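Local coordinates for protein putative thiosulfate sulfurtransferase YNJE (Escherichia coli, PDB 2WLR) that catalyses the transfer of sulfur from thiosulfate to cyanide, giving thiocyanate and sulfite, through a cysteine persulfide intermediate, at residues A[150-158]-A[164-175]; A[213-224]-A[368-379]. One frame throughout, in Å; residues are numbered along the deposited sequence.

Contact 1 (A[150-158]-A[164-175])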
# COMPACT_ATOMS: atom_id res chain seq x y z
N VAL A 150 -4.90 -15.91 -8.13
CA VAL A 150 -4.71 -14.52 -8.52
C VAL A 150 -6.04 -13.97 -9.00
O VAL A 150 -6.73 -14.61 -9.79
CB VAL A 150 -3.66 -14.37 -9.60
CG1 VAL A 150 -3.50 -12.90 -10.00
CG2 VAL A 150 -2.32 -14.92 -9.10
N ILE A 151 -6.44 -12.82 -8.50
CA ILE A 151 -7.76 -12.28 -8.75
C ILE A 151 -7.70 -10.79 -8.99
O ILE A 151 -7.15 -10.05 -8.14
CB ILE A 151 -8.69 -12.53 -7.55
CG1 ILE A 151 -8.67 -14.02 -7.13
CG2 ILE A 151 -10.12 -12.14 -7.88
CD1 ILE A 151 -9.71 -14.40 -6.12
N GLU A 152 -8.29 -10.36 -10.09
CA GLU A 152 -8.49 -8.95 -10.41
C GLU A 152 -9.79 -8.49 -9.76
O GLU A 152 -10.82 -9.15 -9.86
CB GLU A 152 -8.61 -8.68 -11.92
CG GLU A 152 -8.76 -7.21 -12.22
CD GLU A 152 -8.54 -6.80 -13.68
OE1 GLU A 152 -7.89 -7.52 -14.48
OE2 GLU A 152 -8.98 -5.65 -14.00
N ALA A 153 -9.74 -7.35 -9.07
CA ALA A 153 -10.91 -6.76 -8.43
C ALA A 153 -11.22 -5.42 -9.07
O ALA A 153 -10.33 -4.61 -9.31
CB ALA A 153 -10.67 -6.59 -6.88
N ALA A 154 -12.50 -5.19 -9.35
CA ALA A 154 -12.97 -3.90 -9.84
C ALA A 154 -14.47 -3.80 -9.60
O ALA A 154 -15.13 -4.79 -9.28
CB ALA A 154 -12.65 -3.72 -11.33
N TRP A 155 -14.99 -2.59 -9.74
CA TRP A 155 -16.42 -2.35 -9.61
C TRP A 155 -17.15 -2.85 -10.86
O TRP A 155 -16.76 -2.55 -11.98
CB TRP A 155 -16.73 -0.86 -9.37
CG TRP A 155 -18.20 -0.62 -9.45
CD1 TRP A 155 -19.08 -0.81 -8.46
CD2 TRP A 155 -18.95 -0.20 -10.60
NE1 TRP A 155 -20.36 -0.54 -8.90
CE2 TRP A 155 -20.31 -0.18 -10.22
CE3 TRP A 155 -18.62 0.12 -11.92
CZ2 TRP A 155 -21.33 0.19 -11.11
CZ3 TRP A 155 -19.63 0.49 -12.81
CH2 TRP A 155 -20.97 0.52 -12.39
N GLY A 156 -18.19 -3.63 -10.63
CA GLY A 156 -19.10 -4.05 -11.69
C GLY A 156 -18.63 -5.26 -12.46
O GLY A 156 -17.66 -5.93 -12.09
N ALA A 157 -19.35 -5.57 -13.54
CA ALA A 157 -18.99 -6.71 -14.37
C ALA A 157 -17.66 -6.43 -15.05
O ALA A 157 -17.29 -5.26 -15.27
CB ALA A 157 -20.10 -6.98 -15.42
N PRO A 158 -16.95 -7.50 -15.42
CA PRO A 158 -15.65 -7.30 -16.05
C PRO A 158 -15.74 -6.37 -17.24
O PRO A 158 -16.59 -6.56 -18.12
CB PRO A 158 -15.23 -8.70 -16.49
CG PRO A 158 -16.15 -9.63 -15.88
CD PRO A 158 -17.28 -8.92 -15.24
N SER A 164 -7.69 -7.33 -21.42
CA SER A 164 -6.40 -7.83 -20.95
C SER A 164 -6.45 -8.02 -19.43
O SER A 164 -6.97 -7.18 -18.71
CB SER A 164 -5.29 -6.83 -21.27
OG SER A 164 -4.04 -7.47 -21.22
N HIS A 165 -5.91 -9.14 -18.97
CA HIS A 165 -5.71 -9.43 -17.54
C HIS A 165 -4.49 -10.29 -17.33
O HIS A 165 -3.88 -10.81 -18.30
CB HIS A 165 -6.95 -10.05 -16.87
CG HIS A 165 -7.53 -11.23 -17.59
ND1 HIS A 165 -7.10 -12.52 -17.38
CD2 HIS A 165 -8.59 -11.31 -18.42
CE1 HIS A 165 -7.82 -13.34 -18.15
NE2 HIS A 165 -8.73 -12.63 -18.77
N ILE A 166 -4.12 -10.45 -16.07
CA ILE A 166 -2.95 -11.26 -15.72
C ILE A 166 -3.29 -12.73 -16.00
O ILE A 166 -4.38 -13.17 -15.69
CB ILE A 166 -2.54 -11.01 -14.27
CG1 ILE A 166 -2.02 -9.59 -14.14
CG2 ILE A 166 -1.50 -12.03 -13.78
CD1 ILE A 166 -1.65 -9.22 -12.72
N PRO A 167 -2.37 -13.47 -16.64
CA PRO A 167 -2.69 -14.86 -16.98
C PRO A 167 -3.10 -15.66 -15.76
O PRO A 167 -2.43 -15.58 -14.73
CB PRO A 167 -1.39 -15.37 -17.56
CG PRO A 167 -0.75 -14.14 -18.16
CD PRO A 167 -1.05 -13.07 -17.18
N GLY A 168 -4.19 -16.40 -15.87
CA GLY A 168 -4.65 -17.26 -14.78
C GLY A 168 -5.45 -16.51 -13.71
O GLY A 168 -5.90 -17.12 -12.74
N ALA A 169 -5.69 -15.21 -13.92
CA ALA A 169 -6.44 -14.42 -12.95
C ALA A 169 -7.94 -14.60 -13.10
O ALA A 169 -8.48 -14.61 -14.21
CB ALA A 169 -6.10 -12.94 -13.08
N ASP A 170 -8.60 -14.75 -11.95
CA ASP A 170 -10.06 -14.72 -11.82
C ASP A 170 -10.47 -13.23 -11.73
O ASP A 170 -9.61 -12.35 -11.79
CB ASP A 170 -10.42 -15.55 -10.57
CG ASP A 170 -11.90 -15.75 -10.35
OD1 ASP A 170 -12.71 -15.62 -11.29
OD2 ASP A 170 -12.24 -16.08 -9.18
N TYR A 171 -11.76 -12.96 -11.64
CA TYR A 171 -12.28 -11.61 -11.48
C TYR A 171 -13.32 -11.57 -10.38
O TYR A 171 -14.18 -12.47 -10.28
CB TYR A 171 -12.94 -11.15 -12.78
CG TYR A 171 -13.52 -9.76 -12.71
CD1 TYR A 171 -12.74 -8.64 -13.03
CD2 TYR A 171 -14.85 -9.53 -12.32
CE1 TYR A 171 -13.26 -7.37 -12.94
CE2 TYR A 171 -15.37 -8.24 -12.26
CZ TYR A 171 -14.57 -7.16 -12.59
OH TYR A 171 -15.03 -5.86 -12.56
N ILE A 172 -13.21 -10.59 -9.49
CA ILE A 172 -14.22 -10.37 -8.47
C ILE A 172 -14.78 -8.96 -8.68
O ILE A 172 -14.03 -7.97 -8.73
CB ILE A 172 -13.70 -10.53 -7.03
CG1 ILE A 172 -13.43 -11.99 -6.71
CG2 ILE A 172 -14.71 -9.96 -6.00
CD1 ILE A 172 -12.75 -12.19 -5.38
N ASP A 173 -16.10 -8.86 -8.77
CA ASP A 173 -16.83 -7.61 -8.76
C ASP A 173 -16.91 -7.19 -7.28
O ASP A 173 -17.33 -7.98 -6.43
CB ASP A 173 -18.23 -7.93 -9.33
CG ASP A 173 -19.16 -6.74 -9.42
OD1 ASP A 173 -18.99 -5.69 -8.76
OD2 ASP A 173 -20.18 -6.93 -10.14
N THR A 174 -16.52 -5.96 -6.97
CA THR A 174 -16.60 -5.48 -5.59
C THR A 174 -18.02 -5.55 -5.00
O THR A 174 -18.21 -5.67 -3.80
CB THR A 174 -16.05 -4.05 -5.45
OG1 THR A 174 -16.69 -3.17 -6.39
CG2 THR A 174 -14.54 -4.00 -5.70
N ASN A 175 -19.03 -5.49 -5.86
CA ASN A 175 -20.40 -5.67 -5.38
C ASN A 175 -20.67 -7.06 -4.81
O ASN A 175 -21.71 -7.27 -4.18
CB ASN A 175 -21.41 -5.35 -6.50
CG ASN A 175 -21.42 -3.88 -6.90
OD1 ASN A 175 -21.59 -3.55 -8.08
ND2 ASN A 175 -21.25 -2.99 -5.93
O HOH W 1 -6.08 -17.84 -10.01
O HOH W 2 -22.22 -0.22 -7.07

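Contact 2 (A[213-224]-A[368-379])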
# COMPACT_ATOMS: atom_id res chain seq x y z
N VAL A 213 -5.52 0.20 -6.94
CA VAL A 213 -5.12 -0.64 -5.83
C VAL A 213 -6.23 -0.73 -4.80
O VAL A 213 -6.44 -1.80 -4.23
CB VAL A 213 -3.82 -0.11 -5.20
CG1 VAL A 213 -3.51 -0.82 -3.90
CG2 VAL A 213 -2.64 -0.27 -6.19
N TYR A 214 -6.93 0.37 -4.53
CA TYR A 214 -7.94 0.36 -3.48
C TYR A 214 -9.10 -0.59 -3.68
O TYR A 214 -9.67 -1.03 -2.69
CB TYR A 214 -8.35 1.77 -3.03
CG TYR A 214 -9.22 2.62 -3.93
CD1 TYR A 214 -9.36 2.40 -5.31
CD2 TYR A 214 -9.93 3.69 -3.37
CE1 TYR A 214 -10.17 3.22 -6.08
CE2 TYR A 214 -10.74 4.50 -4.14
CZ TYR A 214 -10.87 4.25 -5.47
OH TYR A 214 -11.69 5.08 -6.22
N ALA A 215 -9.41 -0.94 -4.93
CA ALA A 215 -10.43 -1.95 -5.16
C ALA A 215 -9.97 -3.31 -4.67
O ALA A 215 -10.74 -4.04 -4.01
CB ALA A 215 -10.82 -2.00 -6.65
N ALA A 216 -8.74 -3.68 -5.03
CA ALA A 216 -8.14 -4.91 -4.57
C ALA A 216 -8.01 -4.94 -3.04
O ALA A 216 -8.26 -5.96 -2.39
CB ALA A 216 -6.80 -5.12 -5.23
N ALA A 217 -7.64 -3.80 -2.45
CA ALA A 217 -7.44 -3.71 -1.04
C ALA A 217 -8.73 -3.91 -0.26
O ALA A 217 -8.74 -4.50 0.82
CB ALA A 217 -6.80 -2.37 -0.63
N ARG A 218 -9.81 -3.38 -0.80
CA ARG A 218 -11.11 -3.54 -0.16
C ARG A 218 -11.48 -4.99 -0.06
O ARG A 218 -11.89 -5.46 1.01
CB ARG A 218 -12.15 -2.73 -0.95
CG ARG A 218 -13.59 -2.94 -0.48
CD ARG A 218 -13.84 -2.49 0.93
NE ARG A 218 -15.27 -2.31 1.17
CZ ARG A 218 -15.84 -2.05 2.35
NH1 ARG A 218 -15.13 -2.00 3.46
NH2 ARG A 218 -17.18 -1.88 2.40
N VAL A 219 -11.36 -5.70 -1.18
CA VAL A 219 -11.66 -7.13 -1.19
C VAL A 219 -10.69 -7.85 -0.25
O VAL A 219 -11.09 -8.71 0.53
CB VAL A 219 -11.57 -7.71 -2.60
CG1 VAL A 219 -11.80 -9.22 -2.61
CG2 VAL A 219 -12.59 -7.04 -3.52
N ALA A 220 -9.42 -7.48 -0.29
CA ALA A 220 -8.44 -8.13 0.54
C ALA A 220 -8.73 -8.01 2.01
O ALA A 220 -8.60 -9.00 2.75
CB ALA A 220 -7.02 -7.57 0.24
N GLN A 221 -9.02 -6.81 2.49
CA GLN A 221 -9.22 -6.61 3.90
C GLN A 221 -10.44 -7.41 4.38
O GLN A 221 -10.44 -7.98 5.48
CB GLN A 221 -9.35 -5.12 4.23
CG GLN A 221 -9.48 -4.76 5.73
CD GLN A 221 -10.91 -4.86 6.27
OE1 GLN A 221 -11.84 -4.96 5.52
NE2 GLN A 221 -11.05 -4.86 7.60
N ILE A 222 -11.49 -7.46 3.54
CA ILE A 222 -12.69 -8.22 3.89
C ILE A 222 -12.38 -9.73 3.94
O ILE A 222 -12.83 -10.43 4.84
CB ILE A 222 -13.85 -7.88 2.94
CG1 ILE A 222 -14.38 -6.49 3.28
CG2 ILE A 222 -15.00 -8.90 3.09
CD1 ILE A 222 -15.22 -5.86 2.20
N MSE A 223 -11.53 -10.19 3.04
CA MSE A 223 -11.09 -11.60 3.11
C MSE A 223 -10.30 -11.91 4.36
O MSE A 223 -10.44 -12.99 4.95
CB MSE A 223 -10.27 -11.98 1.89
CG MSE A 223 -11.11 -12.07 0.65
SE MSE A 223 -10.07 -12.77 -0.83
CE MSE A 223 -11.58 -12.82 -2.13
N LEU A 224 -9.45 -10.97 4.80
CA LEU A 224 -8.66 -11.17 6.03
C LEU A 224 -9.61 -11.25 7.24
O LEU A 224 -9.46 -12.10 8.10
CB LEU A 224 -7.63 -10.07 6.22
CG LEU A 224 -6.42 -10.18 5.31
CD1 LEU A 224 -5.67 -8.84 5.33
CD2 LEU A 224 -5.47 -11.31 5.69
N GLY A 368 -15.11 2.98 2.71
CA GLY A 368 -14.16 1.93 3.17
C GLY A 368 -13.02 1.59 2.20
O GLY A 368 -12.07 0.94 2.63
N TRP A 369 -13.09 2.00 0.93
CA TRP A 369 -12.06 1.56 -0.06
C TRP A 369 -10.66 2.14 0.22
O TRP A 369 -9.68 1.40 0.30
CB TRP A 369 -12.44 1.93 -1.49
CG TRP A 369 -13.49 1.10 -2.13
CD1 TRP A 369 -14.59 0.52 -1.56
CD2 TRP A 369 -13.55 0.82 -3.52
NE1 TRP A 369 -15.32 -0.11 -2.52
CE2 TRP A 369 -14.71 0.06 -3.73
CE3 TRP A 369 -12.75 1.14 -4.62
CZ2 TRP A 369 -15.07 -0.39 -5.00
CZ3 TRP A 369 -13.11 0.68 -5.88
CH2 TRP A 369 -14.26 -0.07 -6.05
N ARG A 370 -10.55 3.46 0.37
CA ARG A 370 -9.23 4.06 0.60
C ARG A 370 -8.65 3.58 1.95
O ARG A 370 -7.46 3.31 2.06
CB ARG A 370 -9.32 5.58 0.57
CG ARG A 370 -9.66 6.14 -0.79
CD ARG A 370 -9.91 7.64 -0.72
NE ARG A 370 -11.23 7.91 -0.17
CZ ARG A 370 -11.72 9.13 0.03
NH1 ARG A 370 -10.96 10.20 -0.21
NH2 ARG A 370 -12.96 9.28 0.48
N ALA A 371 -9.50 3.47 2.97
CA ALA A 371 -9.11 2.93 4.27
C ALA A 371 -8.56 1.53 4.17
O ALA A 371 -7.67 1.14 4.94
CB ALA A 371 -10.32 2.96 5.21
N SER A 372 -9.07 0.75 3.21
CA SER A 372 -8.56 -0.60 3.05
C SER A 372 -7.17 -0.63 2.48
O SER A 372 -6.37 -1.48 2.87
CB SER A 372 -9.49 -1.40 2.16
OG SER A 372 -10.81 -1.44 2.71
N GLU A 373 -6.90 0.25 1.55
CA GLU A 373 -5.54 0.37 1.02
C GLU A 373 -4.57 0.73 2.14
O GLU A 373 -3.48 0.11 2.26
CB GLU A 373 -5.52 1.39 -0.14
CG GLU A 373 -4.14 1.56 -0.74
CD GLU A 373 -4.13 2.37 -2.03
OE1 GLU A 373 -5.21 2.83 -2.50
OE2 GLU A 373 -3.02 2.55 -2.57
N THR A 374 -4.89 1.72 2.97
CA THR A 374 -4.01 2.08 4.06
C THR A 374 -3.89 0.97 5.09
O THR A 374 -2.81 0.77 5.65
CB THR A 374 -4.38 3.39 4.78
OG1 THR A 374 -5.75 3.40 5.16
CG2 THR A 374 -4.13 4.57 3.83
N PHE A 375 -5.00 0.27 5.36
CA PHE A 375 -4.93 -0.91 6.22
C PHE A 375 -3.90 -1.90 5.69
O PHE A 375 -3.06 -2.43 6.45
CB PHE A 375 -6.27 -1.60 6.31
CG PHE A 375 -6.23 -2.92 7.01
CD1 PHE A 375 -5.98 -4.06 6.29
CD2 PHE A 375 -6.48 -3.03 8.36
CE1 PHE A 375 -5.95 -5.30 6.91
CE2 PHE A 375 -6.44 -4.28 8.98
CZ PHE A 375 -6.18 -5.41 8.23
N MSE A 376 -3.97 -2.22 4.40
CA MSE A 376 -3.01 -3.18 3.84
C MSE A 376 -1.58 -2.72 3.93
O MSE A 376 -0.70 -3.51 4.22
CB MSE A 376 -3.39 -3.59 2.41
CG MSE A 376 -4.73 -4.28 2.26
SE MSE A 376 -4.81 -6.01 3.17
CE MSE A 376 -3.73 -7.04 1.88
N TYR A 377 -1.33 -1.44 3.68
CA TYR A 377 0.02 -0.90 3.86
C TYR A 377 0.49 -0.98 5.34
O TYR A 377 1.56 -1.46 5.61
CB TYR A 377 0.11 0.53 3.35
CG TYR A 377 -0.14 0.70 1.86
CD1 TYR A 377 0.01 -0.38 0.96
CD2 TYR A 377 -0.58 1.91 1.35
CE1 TYR A 377 -0.21 -0.23 -0.38
CE2 TYR A 377 -0.79 2.06 -0.01
CZ TYR A 377 -0.61 0.98 -0.86
OH TYR A 377 -0.84 1.14 -2.21
N ALA A 378 -0.36 -0.56 6.28
CA ALA A 378 0.01 -0.63 7.70
C ALA A 378 0.26 -2.05 8.15
O ALA A 378 1.15 -2.31 8.91
CB ALA A 378 -1.12 -0.00 8.54
N ARG A 379 -0.54 -3.00 7.64
CA ARG A 379 -0.33 -4.41 7.91
C ARG A 379 1.06 -4.87 7.42
O ARG A 379 1.83 -5.50 8.18
CB ARG A 379 -1.43 -5.22 7.24
CG ARG A 379 -1.30 -6.72 7.38
CD ARG A 379 -2.42 -7.43 6.65
NE ARG A 379 -2.27 -8.88 6.54
CZ ARG A 379 -2.05 -9.56 5.41
NH1 ARG A 379 -1.82 -8.96 4.25
NH2 ARG A 379 -1.98 -10.89 5.47
O HOH W 3 -5.76 3.09 -5.08
O HOH W 4 -12.56 -2.88 4.19

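Contact 1 (A[150-158]-A[164-175])
V150 opens a parallel ladder: its O accepts from D170 N at 2.9 Å, and a water joins its N to G168 O. I151 lays CG2 against I172 CG1 at 3.5 Å, while on the opposite face of the sheet E152 sends its extended chain past H165 to a salt bridge with R211. The backbone of E152 bonds the neighbouring strand twice, N to D170 O and O to I172 N, the latter bond 2.8 Å long. A154 continues the ladder from N to I172 O and from O to T174 N, and its CB touches Y171 OH. Beyond the strand G156 is held at both ends. G156 N meets D173 OD1 at 2.9 Å from above the carboxylate plane, N175 N reaching the same oxygen from the other face in an Asx turn; G156 O accepts from Y171 OH at 2.7 Å, at the ring edge. With CG anti to the backbone N (chi1 180°), the Y171 ring lies beneath P158, whose CB stands 4.0 Å over the centroid in a CH-pi contact. Strands 148-154 and 170-173, joined through helix 160-163, form a beta-alpha-beta unit at the sheet edge of a rhodanese domain.

Contact 2 (A[213-224]-A[368-379])
Y214 and W369 form a T-shaped pair, the indole edge directed at the phenol face with planes at 83° and W369 CE3 over the ring centre. R370 CG lies at the edge of the same phenol ring. The indole in turn receives two CH-pi contacts: A215 CA lies over the face of its six-membered ring, and R218 CG meets the five-membered ring off-centre. Farther along, Q221 CG sits 3.8 Å from the centroid of F375, over its face, while L224 CD1 lies at that ring's edge. These groups line a steep helix-helix crossing, at 72° and with axes 7.4 Å apart, between two rhodanese domains. At its centre A217 CB comes within 3.4 Å of E373 N, the small side chains of A217 and S372 allowing the backbones so near an approach. Selenomethionine M376, bent at chi2 and chi3, is a knob in the hole made by A217, A220, Q221 and L224, its SE 3.7 Å from L224 CD1.

Y214 CG is placed between the backbone N and the carbonyl carbon (chi1 73°), which swings the ring over the start of helix 369-380. With an alanine in place of Y214, the W369 edge would probably be left without its aromatic face and R370 CG without its flanking ring. R370 probably binds substrate; its guanidinium bonds the modified cysteine at position 365, E298 and Y306. R218 and W369 NE1 both turn to E178, and R218 also pairs with D390. E373 OE2 is hydrogen-bonded to H334 NE2, while a water links E373 OE1 to Y214 N. Another water bridges R218 NH1, Q221 OE1 and S372 OG, and S372 OG itself donates to G368 O at 2.7 Å.

Along the chain the two contacts come in series: contact 1 closes before contact 2 opens, and their centres lie 16 Å apart. Contact 1 is internal to the second rhodanese domain, at one margin of its five-stranded parallel sheet, whereas contact 2 joins helix 213-226 of that domain to helix 369-380 of the third, which follows the active-site cysteine. Helix 213-226 links them: it forms half of contact 2 and packs on the strands of contact 1. A153 CB packs on A216 CA, and I172 CD1 meets CE of selenomethionine M223 at 3.5 Å. T174 OG1 also touches W369 CZ2, bringing the turn just past strand 170-173 against the third domain, near its catalytic loop.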